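Local coordinates for DUF1460 domain-containing protein (Legionella pneumophila subsp. pneumophila, PDB 2IM9) that is of unknown function but, as a member of the N-acetylmuramoyl-L-alanine amidase-like family, may cleave amide bonds of cell-wall peptidoglycan, at residues S58-Y63 with N100-L105; D96-T101 with F280-S285. All coordinates share one frame; numbering follows the deposited sequence. Where two conformers were deposited one is given.

Contact 1: S58-Y63 with N100-L105; sequences SQISAY and NTVLSL
Ile60 meets Leu105 and Val102 of the other helix through its methyl branch, CG2. That methyl, Ile60 CG2, lies 3.8 Å from Leu105 CD1, while the other branch ends with Ile60 CD1 4.0 Å from Leu105 O. The two side chains cross at a slant, and a beta-branched residue suits the place because its two arms cover both a side chain and the backbone beside it. CG2 stands opposite the backbone N of Ile60, with CG1 beside that N (chi1 -65°), and this splits the branches between the two targets. Ile60 CG2 also touches Val102 CG1, at 4.1 Å.

One turn before Leu105, Val102 sets its two methyls on Ser61: Val102 CG2 is 3.8 Å from Ser61 CA, and Val102 CG1 is 4.0 Å from Ser61 CB. The small serine lets the backbones come close here, the CA atoms of Ser61 and Val102 being 5.8 Å apart. Helices 53-63 and 95-107 run roughly antiparallel, their local axes crossing at 137°. They are neighbours in a domain whose family is grouped with the papain-like cysteine peptidases, consistent with such an alpha-plus-beta fold, and both also touch the antiparallel sheet.

Further out, Ser104 OG is bonded within its own helix, donating to Asn100 O at 2.9 Å. That carbonyl also takes Ser104 N, the two donors coming from opposite faces of its plane. Ser61 OG bonds to Ile57 O, one turn back, and also meets Arg282 NH1 of strand 278-285. Around this shell, Ile273 and Phe271 of strand 264-275 touch Ser61 and Val102 respectively, Phe114 and Phe64 pack on Leu105, and Tyr42 OH hydrogen-bonds to Leu105 O.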
ATOM      1  N   SER A  58       7.452  -2.626  13.183  1.00 17.45           N
ATOM      2  CA  SER A  58       8.710  -1.882  13.146  0.50 17.91           C
ATOM      3  C   SER A  58       9.888  -2.798  12.830  1.00 17.95           C
ATOM      4  O   SER A  58      10.710  -2.469  11.986  1.00 18.50           O
ATOM      5  CB  SER A  58       8.953  -1.110  14.450  0.50 18.09           C
ATOM      6  OG  SER A  58      10.173  -0.374  14.383  0.50 18.88           O
ATOM      7  N   GLN A  59       9.962  -3.947  13.504  1.00 18.26           N
ATOM      8  CA  GLN A  59      11.059  -4.882  13.306  1.00 18.65           C
ATOM      9  C   GLN A  59      11.087  -5.457  11.906  1.00 18.25           C
ATOM     10  O   GLN A  59      12.128  -5.463  11.262  1.00 18.38           O
ATOM     11  CB  GLN A  59      10.985  -5.991  14.350  1.00 19.56           C
ATOM     12  CG  GLN A  59      11.361  -5.478  15.745  1.00 24.95           C
ATOM     13  CD  GLN A  59      11.346  -6.564  16.804  1.00 32.80           C
ATOM     14  OE1 GLN A  59      11.488  -7.753  16.497  1.00 36.12           O
ATOM     15  NE2 GLN A  59      11.186  -6.157  18.067  1.00 35.44           N
ATOM     16  N   ILE A  60       9.926  -5.892  11.416  1.00 17.00           N
ATOM     17  CA  ILE A  60       9.841  -6.504  10.082  1.00 17.14           C
ATOM     18  C   ILE A  60      10.088  -5.473   8.968  1.00 16.78           C
ATOM     19  O   ILE A  60      10.829  -5.725   8.017  1.00 16.78           O
ATOM     20  CB  ILE A  60       8.494  -7.216   9.898  1.00 16.59           C
ATOM     21  CG1 ILE A  60       8.422  -8.391  10.874  1.00 17.81           C
ATOM     22  CG2 ILE A  60       8.300  -7.697   8.437  1.00 17.79           C
ATOM     23  CD1 ILE A  60       7.014  -8.902  11.131  1.00 18.15           C
ATOM     24  N   SER A  61       9.473  -4.300   9.095  1.00 16.82           N
ATOM     25  CA  SER A  61       9.721  -3.249   8.124  1.00 16.37           C
ATOM     26  C   SER A  61      11.220  -2.879   8.086  1.00 16.99           C
ATOM     27  O   SER A  61      11.791  -2.706   7.014  1.00 16.41           O
ATOM     28  CB  SER A  61       8.819  -2.039   8.391  1.00 16.44           C
ATOM     29  OG  SER A  61       9.038  -1.492   9.676  1.00 17.61           O
ATOM     30  N   ALA A  62      11.865  -2.831   9.254  1.00 16.66           N
ATOM     31  CA  ALA A  62      13.303  -2.523   9.338  1.00 18.10           C
ATOM     32  C   ALA A  62      14.167  -3.582   8.655  1.00 18.98           C
ATOM     33  O   ALA A  62      15.165  -3.257   8.018  1.00 19.84           O
ATOM     34  CB  ALA A  62      13.731  -2.355  10.772  1.00 18.15           C
ATOM     35  N   TYR A  63      13.758  -4.834   8.770  1.00 20.66           N
ATOM     36  CA  TYR A  63      14.523  -5.963   8.221  1.00 22.51           C
ATOM     37  C   TYR A  63      14.728  -5.815   6.715  1.00 22.22           C
ATOM     38  O   TYR A  63      15.735  -6.280   6.164  1.00 23.27           O
ATOM     39  CB  TYR A  63      13.805  -7.263   8.553  1.00 24.28           C
ATOM     40  CG  TYR A  63      14.434  -8.507   7.960  1.00 27.49           C
ATOM     41  CD1 TYR A  63      15.614  -9.044   8.489  1.00 30.38           C
ATOM     42  CD2 TYR A  63      13.840  -9.152   6.874  1.00 29.16           C
ATOM     43  CE1 TYR A  63      16.191 -10.198   7.938  1.00 31.62           C
ATOM     44  CE2 TYR A  63      14.400 -10.299   6.316  1.00 31.91           C
ATOM     45  CZ  TYR A  63      15.570 -10.818   6.850  1.00 30.86           C
ATOM     46  OH  TYR A  63      16.110 -11.948   6.283  1.00 32.29           O
ATOM     47  N   ASN A 100       2.030  -4.223   2.022  1.00 13.61           N
ATOM     48  CA  ASN A 100       1.306  -5.498   2.045  1.00 14.22           C
ATOM     49  C   ASN A 100       2.151  -6.640   2.609  1.00 14.12           C
ATOM     50  O   ASN A 100       1.665  -7.468   3.393  1.00 14.10           O
ATOM     51  CB  ASN A 100       0.872  -5.870   0.628  1.00 14.60           C
ATOM     52  CG  ASN A 100      -0.439  -5.216   0.234  1.00 19.87           C
ATOM     53  OD1 ASN A 100      -1.310  -5.012   1.070  1.00 24.37           O
ATOM     54  ND2 ASN A 100      -0.588  -4.906  -1.051  1.00 23.58           N
ATOM     55  N   THR A 101       3.405  -6.688   2.192  1.00 13.24           N
ATOM     56  CA  THR A 101       4.289  -7.769   2.636  1.00 13.49           C
ATOM     57  C   THR A 101       4.583  -7.629   4.135  1.00 14.04           C
ATOM     58  O   THR A 101       4.446  -8.597   4.892  1.00 13.66           O
ATOM     59  CB  THR A 101       5.581  -7.799   1.835  1.00 13.94           C
ATOM     60  OG1 THR A 101       5.250  -8.006   0.456  1.00 14.24           O
ATOM     61  CG2 THR A 101       6.460  -8.935   2.324  1.00 14.13           C
ATOM     62  N   VAL A 102       4.935  -6.423   4.569  1.00 13.73           N
ATOM     63  CA  VAL A 102       5.238  -6.205   5.991  1.00 13.69           C
ATOM     64  C   VAL A 102       4.026  -6.530   6.883  1.00 13.97           C
ATOM     65  O   VAL A 102       4.161  -7.265   7.871  1.00 14.80           O
ATOM     66  CB  VAL A 102       5.747  -4.775   6.270  1.00 14.82           C
ATOM     67  CG1 VAL A 102       5.807  -4.528   7.792  1.00 14.14           C
ATOM     68  CG2 VAL A 102       7.124  -4.580   5.622  1.00 12.90           C
ATOM     69  N   LEU A 103       2.856  -5.994   6.527  1.00 13.81           N
ATOM     70  CA  LEU A 103       1.644  -6.249   7.305  1.00 14.64           C
ATOM     71  C   LEU A 103       1.328  -7.735   7.402  1.00 15.36           C
ATOM     72  O   LEU A 103       1.037  -8.237   8.490  1.00 14.84           O
ATOM     73  CB  LEU A 103       0.441  -5.497   6.727  1.00 14.62           C
ATOM     74  CG  LEU A 103       0.464  -3.984   6.942  1.00 16.06           C
ATOM     75  CD1 LEU A 103      -0.754  -3.357   6.247  1.00 19.83           C
ATOM     76  CD2 LEU A 103       0.528  -3.628   8.433  1.00 17.04           C
ATOM     77  N   SER A 104       1.402  -8.437   6.274  1.00 15.55           N
ATOM     78  CA  SER A 104       1.086  -9.866   6.254  1.00 16.37           C
ATOM     79  C   SER A 104       2.094 -10.686   7.058  1.00 16.73           C
ATOM     80  O   SER A 104       1.696 -11.636   7.729  1.00 17.90           O
ATOM     81  CB  SER A 104       0.954 -10.382   4.819  1.00 16.37           C
ATOM     82  OG  SER A 104      -0.046  -9.647   4.122  1.00 16.90           O
ATOM     83  N   LEU A 105       3.379 -10.328   7.014  1.00 16.13           N
ATOM     84  CA  LEU A 105       4.383 -10.988   7.875  1.00 16.11           C
ATOM     85  C   LEU A 105       4.084 -10.703   9.353  1.00 17.05           C
ATOM     86  O   LEU A 105       4.164 -11.600  10.193  1.00 17.42           O
ATOM     87  CB  LEU A 105       5.816 -10.532   7.543  1.00 16.33           C
ATOM     88  CG  LEU A 105       6.395 -11.064   6.220  1.00 14.39           C
ATOM     89  CD1 LEU A 105       7.569 -10.218   5.750  1.00 14.55           C
ATOM     90  CD2 LEU A 105       6.802 -12.541   6.378  1.00 14.81           C
TER

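Contact 2: D96-T101 with F280-S285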
ATOM      1  N   ASP A  96       3.341  -0.174  -2.515  1.00 15.86           N
ATOM      2  CA  ASP A  96       2.174  -0.989  -2.147  1.00 15.99           C
ATOM      3  C   ASP A  96       2.586  -2.378  -1.686  1.00 14.76           C
ATOM      4  O   ASP A  96       2.092  -2.866  -0.680  1.00 14.53           O
ATOM      5  CB  ASP A  96       1.230  -1.151  -3.352  1.00 17.39           C
ATOM      6  CG  ASP A  96       0.813   0.167  -3.960  1.00 22.93           C
ATOM      7  OD1 ASP A  96       0.296   1.020  -3.226  1.00 28.16           O
ATOM      8  OD2 ASP A  96       0.994   0.340  -5.188  1.00 28.63           O
ATOM      9  N   THR A  97       3.478  -3.023  -2.428  1.00 13.80           N
ATOM     10  CA  THR A  97       3.890  -4.379  -2.068  1.00 14.36           C
ATOM     11  C   THR A  97       4.710  -4.407  -0.773  1.00 14.21           C
ATOM     12  O   THR A  97       4.665  -5.395  -0.023  1.00 14.62           O
ATOM     13  CB  THR A  97       4.607  -5.114  -3.219  1.00 14.80           C
ATOM     14  OG1 THR A  97       5.912  -4.557  -3.414  1.00 15.77           O
ATOM     15  CG2 THR A  97       3.797  -4.992  -4.536  1.00 15.69           C
ATOM     16  N   TYR A  98       5.459  -3.344  -0.500  1.00 12.87           N
ATOM     17  CA  TYR A  98       6.169  -3.253   0.767  1.00 13.45           C
ATOM     18  C   TYR A  98       5.196  -3.278   1.940  1.00 12.97           C
ATOM     19  O   TYR A  98       5.346  -4.056   2.874  1.00 13.05           O
ATOM     20  CB  TYR A  98       7.033  -1.994   0.795  1.00 13.33           C
ATOM     21  CG  TYR A  98       7.823  -1.805   2.057  1.00 13.68           C
ATOM     22  CD1 TYR A  98       8.766  -2.752   2.471  1.00 14.51           C
ATOM     23  CD2 TYR A  98       7.668  -0.643   2.830  1.00 13.18           C
ATOM     24  CE1 TYR A  98       9.504  -2.557   3.648  1.00 14.35           C
ATOM     25  CE2 TYR A  98       8.388  -0.453   3.996  1.00 13.28           C
ATOM     26  CZ  TYR A  98       9.313  -1.399   4.386  1.00 14.33           C
ATOM     27  OH  TYR A  98      10.031  -1.186   5.534  1.00 15.27           O
ATOM     28  N   VAL A  99       4.186  -2.416   1.894  1.00 13.56           N
ATOM     29  CA  VAL A  99       3.241  -2.344   3.005  1.00 13.01           C
ATOM     30  C   VAL A  99       2.486  -3.673   3.147  1.00 13.56           C
ATOM     31  O   VAL A  99       2.347  -4.201   4.259  1.00 13.25           O
ATOM     32  CB  VAL A  99       2.323  -1.120   2.829  1.00 13.53           C
ATOM     33  CG1 VAL A  99       1.117  -1.183   3.762  1.00 12.81           C
ATOM     34  CG2 VAL A  99       3.119   0.154   3.104  1.00 14.13           C
ATOM     35  N   ASN A 100       2.030  -4.223   2.022  1.00 13.61           N
ATOM     36  CA  ASN A 100       1.306  -5.498   2.045  1.00 14.22           C
ATOM     37  C   ASN A 100       2.151  -6.640   2.609  1.00 14.12           C
ATOM     38  O   ASN A 100       1.665  -7.468   3.393  1.00 14.10           O
ATOM     39  CB  ASN A 100       0.872  -5.870   0.628  1.00 14.60           C
ATOM     40  CG  ASN A 100      -0.439  -5.216   0.234  1.00 19.87           C
ATOM     41  OD1 ASN A 100      -1.310  -5.012   1.070  1.00 24.37           O
ATOM     42  ND2 ASN A 100      -0.588  -4.906  -1.051  1.00 23.58           N
ATOM     43  N   THR A 101       3.405  -6.688   2.192  1.00 13.24           N
ATOM     44  CA  THR A 101       4.289  -7.769   2.636  1.00 13.49           C
ATOM     45  C   THR A 101       4.583  -7.629   4.135  1.00 14.04           C
ATOM     46  O   THR A 101       4.446  -8.597   4.892  1.00 13.66           O
ATOM     47  CB  THR A 101       5.581  -7.799   1.835  1.00 13.94           C
ATOM     48  OG1 THR A 101       5.250  -8.006   0.456  1.00 14.24           O
ATOM     49  CG2 THR A 101       6.460  -8.935   2.324  1.00 14.13           C
ATOM     50  N   PHE A 280       9.704   8.949  11.536  1.00 16.55           N
ATOM     51  CA  PHE A 280      10.162   8.592  10.201  1.00 16.16           C
ATOM     52  C   PHE A 280       9.051   8.008   9.330  1.00 16.07           C
ATOM     53  O   PHE A 280       8.074   7.438   9.823  1.00 15.77           O
ATOM     54  CB  PHE A 280      11.380   7.654  10.274  1.00 16.93           C
ATOM     55  CG  PHE A 280      12.593   8.318  10.871  1.00 17.86           C
ATOM     56  CD1 PHE A 280      13.518   8.966  10.062  1.00 18.13           C
ATOM     57  CD2 PHE A 280      12.757   8.364  12.252  1.00 19.97           C
ATOM     58  CE1 PHE A 280      14.630   9.631  10.633  1.00 20.21           C
ATOM     59  CE2 PHE A 280      13.849   9.010  12.819  1.00 20.75           C
ATOM     60  CZ  PHE A 280      14.784   9.643  12.002  1.00 21.32           C
ATOM     61  N   PHE A 281       9.217   8.201   8.039  1.00 15.70           N
ATOM     62  CA  PHE A 281       8.347   7.626   7.021  1.00 16.30           C
ATOM     63  C   PHE A 281       9.183   6.529   6.385  1.00 16.05           C
ATOM     64  O   PHE A 281      10.185   6.791   5.705  1.00 16.37           O
ATOM     65  CB  PHE A 281       7.963   8.718   6.028  1.00 16.91           C
ATOM     66  CG  PHE A 281       6.973   8.309   4.987  1.00 16.83           C
ATOM     67  CD1 PHE A 281       5.895   7.459   5.286  1.00 17.41           C
ATOM     68  CD2 PHE A 281       7.052   8.869   3.713  1.00 18.59           C
ATOM     69  CE1 PHE A 281       4.949   7.138   4.311  1.00 19.06           C
ATOM     70  CE2 PHE A 281       6.093   8.546   2.732  1.00 20.62           C
ATOM     71  CZ  PHE A 281       5.053   7.681   3.037  1.00 19.10           C
ATOM     72  N   ARG A 282       8.800   5.287   6.660  1.00 15.34           N
ATOM     73  CA  ARG A 282       9.541   4.136   6.151  1.00 15.44           C
ATOM     74  C   ARG A 282       8.799   3.586   4.946  1.00 15.95           C
ATOM     75  O   ARG A 282       7.658   3.171   5.055  1.00 15.91           O
ATOM     76  CB  ARG A 282       9.673   3.074   7.240  1.00 15.67           C
ATOM     77  CG  ARG A 282      10.486   1.847   6.808  1.00 15.78           C
ATOM     78  CD  ARG A 282      10.765   0.968   8.021  1.00 17.01           C
ATOM     79  NE  ARG A 282      11.764   1.573   8.903  1.00 16.51           N
ATOM     80  CZ  ARG A 282      11.990   1.171  10.148  1.00 17.10           C
ATOM     81  NH1 ARG A 282      11.288   0.172  10.674  1.00 18.98           N
ATOM     82  NH2 ARG A 282      12.925   1.777  10.875  1.00 18.50           N
ATOM     83  N   GLN A 283       9.435   3.625   3.775  1.00 16.61           N
ATOM     84  CA  GLN A 283       8.728   3.246   2.546  1.00 17.52           C
ATOM     85  C   GLN A 283       9.671   2.844   1.439  1.00 17.97           C
ATOM     86  O   GLN A 283      10.870   3.101   1.513  1.00 17.47           O
ATOM     87  CB  GLN A 283       7.761   4.344   2.039  1.00 18.22           C
ATOM     88  CG  GLN A 283       8.056   5.744   2.489  1.00 21.79           C
ATOM     89  CD  GLN A 283       9.200   6.404   1.725  1.00 25.10           C
ATOM     90  OE1 GLN A 283       9.115   6.626   0.506  1.00 25.54           O
ATOM     91  NE2 GLN A 283      10.246   6.785   2.457  1.00 26.97           N
ATOM     92  N   ALA A 284       9.109   2.164   0.447  1.00 17.42           N
ATOM     93  CA  ALA A 284       9.827   1.779  -0.755  1.00 18.70           C
ATOM     94  C   ALA A 284       9.725   2.975  -1.686  1.00 19.74           C
ATOM     95  O   ALA A 284       8.622   3.348  -2.126  1.00 19.28           O
ATOM     96  CB  ALA A 284       9.197   0.529  -1.372  1.00 18.67           C
ATOM     97  N   SER A 285      10.879   3.582  -1.947  1.00 20.70           N
ATOM     98  CA  SER A 285      10.964   4.869  -2.618  1.00 23.11           C
ATOM     99  C   SER A 285      11.554   4.750  -4.015  1.00 23.88           C
ATOM    100  O   SER A 285      12.688   4.298  -4.167  1.00 24.43           O
ATOM    101  CB  SER A 285      11.832   5.807  -1.773  1.00 23.20           C
ATOM    102  OG  SER A 285      12.155   6.990  -2.485  1.00 25.65           O
TER
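Tyr98 lays its ring along the backbone of strand 280-285, from Ala284 back to Arg282. The apolar part begins at its root, where Tyr98 CB and Ala284 CB meet at 4.0 Å; alanine is small enough for the helix to come up to the strand. CG of Tyr98 is anti to the backbone N (chi1 -180°), which sends the ring along the strand. Tyr98 CE2 lies 4.0 Å from Gln283 CA, an oblique approach, and Arg282 O sits in the ring plane at its edge, 3.8 Å from Tyr98 CE2.

At the ring's far end Tyr98 OH lies 3.3 Å from Arg282 CG, on the aliphatic arm. The arm then bends at chi3 (-73°), leaving guanidinium and ring planes 69° apart. On the strand's other side, Gln283 places CG over the centre of the Phe281 ring and donates from Gln283 NE2 to Phe281 O at 3.2 Å, from above the carbonyl plane.

The polar ends have partners elsewhere: Arg282 NE forms a salt bridge with Asp293, Arg282 NH1 probably bonds to Ser61 OG, and the probable partner of Tyr98 OH is Ser61 O. Helix 95-107 thus meets the antiparallel sheet through van der Waals contacts, with no hydrogen bond between the two segments, consistent with a papain-like fold. The buried arginine's charge is probably balanced by Asp293 on the adjacent strand, with a neutral serine as a further partner.

Helix 95-107 carries both contacts, whose centres lie about 9 Å apart: 58-63 packs on its later turns and strand 280-285 on its earlier ones. Direct bonds join them. Ser61 O of contact 1 probably accepts a hydrogen bond from Tyr98 OH of contact 2, at 2.8 Å, and Arg282 NH1 probably bonds to Ser61 OG at 3.0 Å. One serine therefore couples helix 53-63 to both helix 95-107 and the sheet. In the related papain-like enzymes a central helix against an antiparallel sheet frames the catalytic site; a similar use here is plausible but unproven, and no ligand marks a pocket.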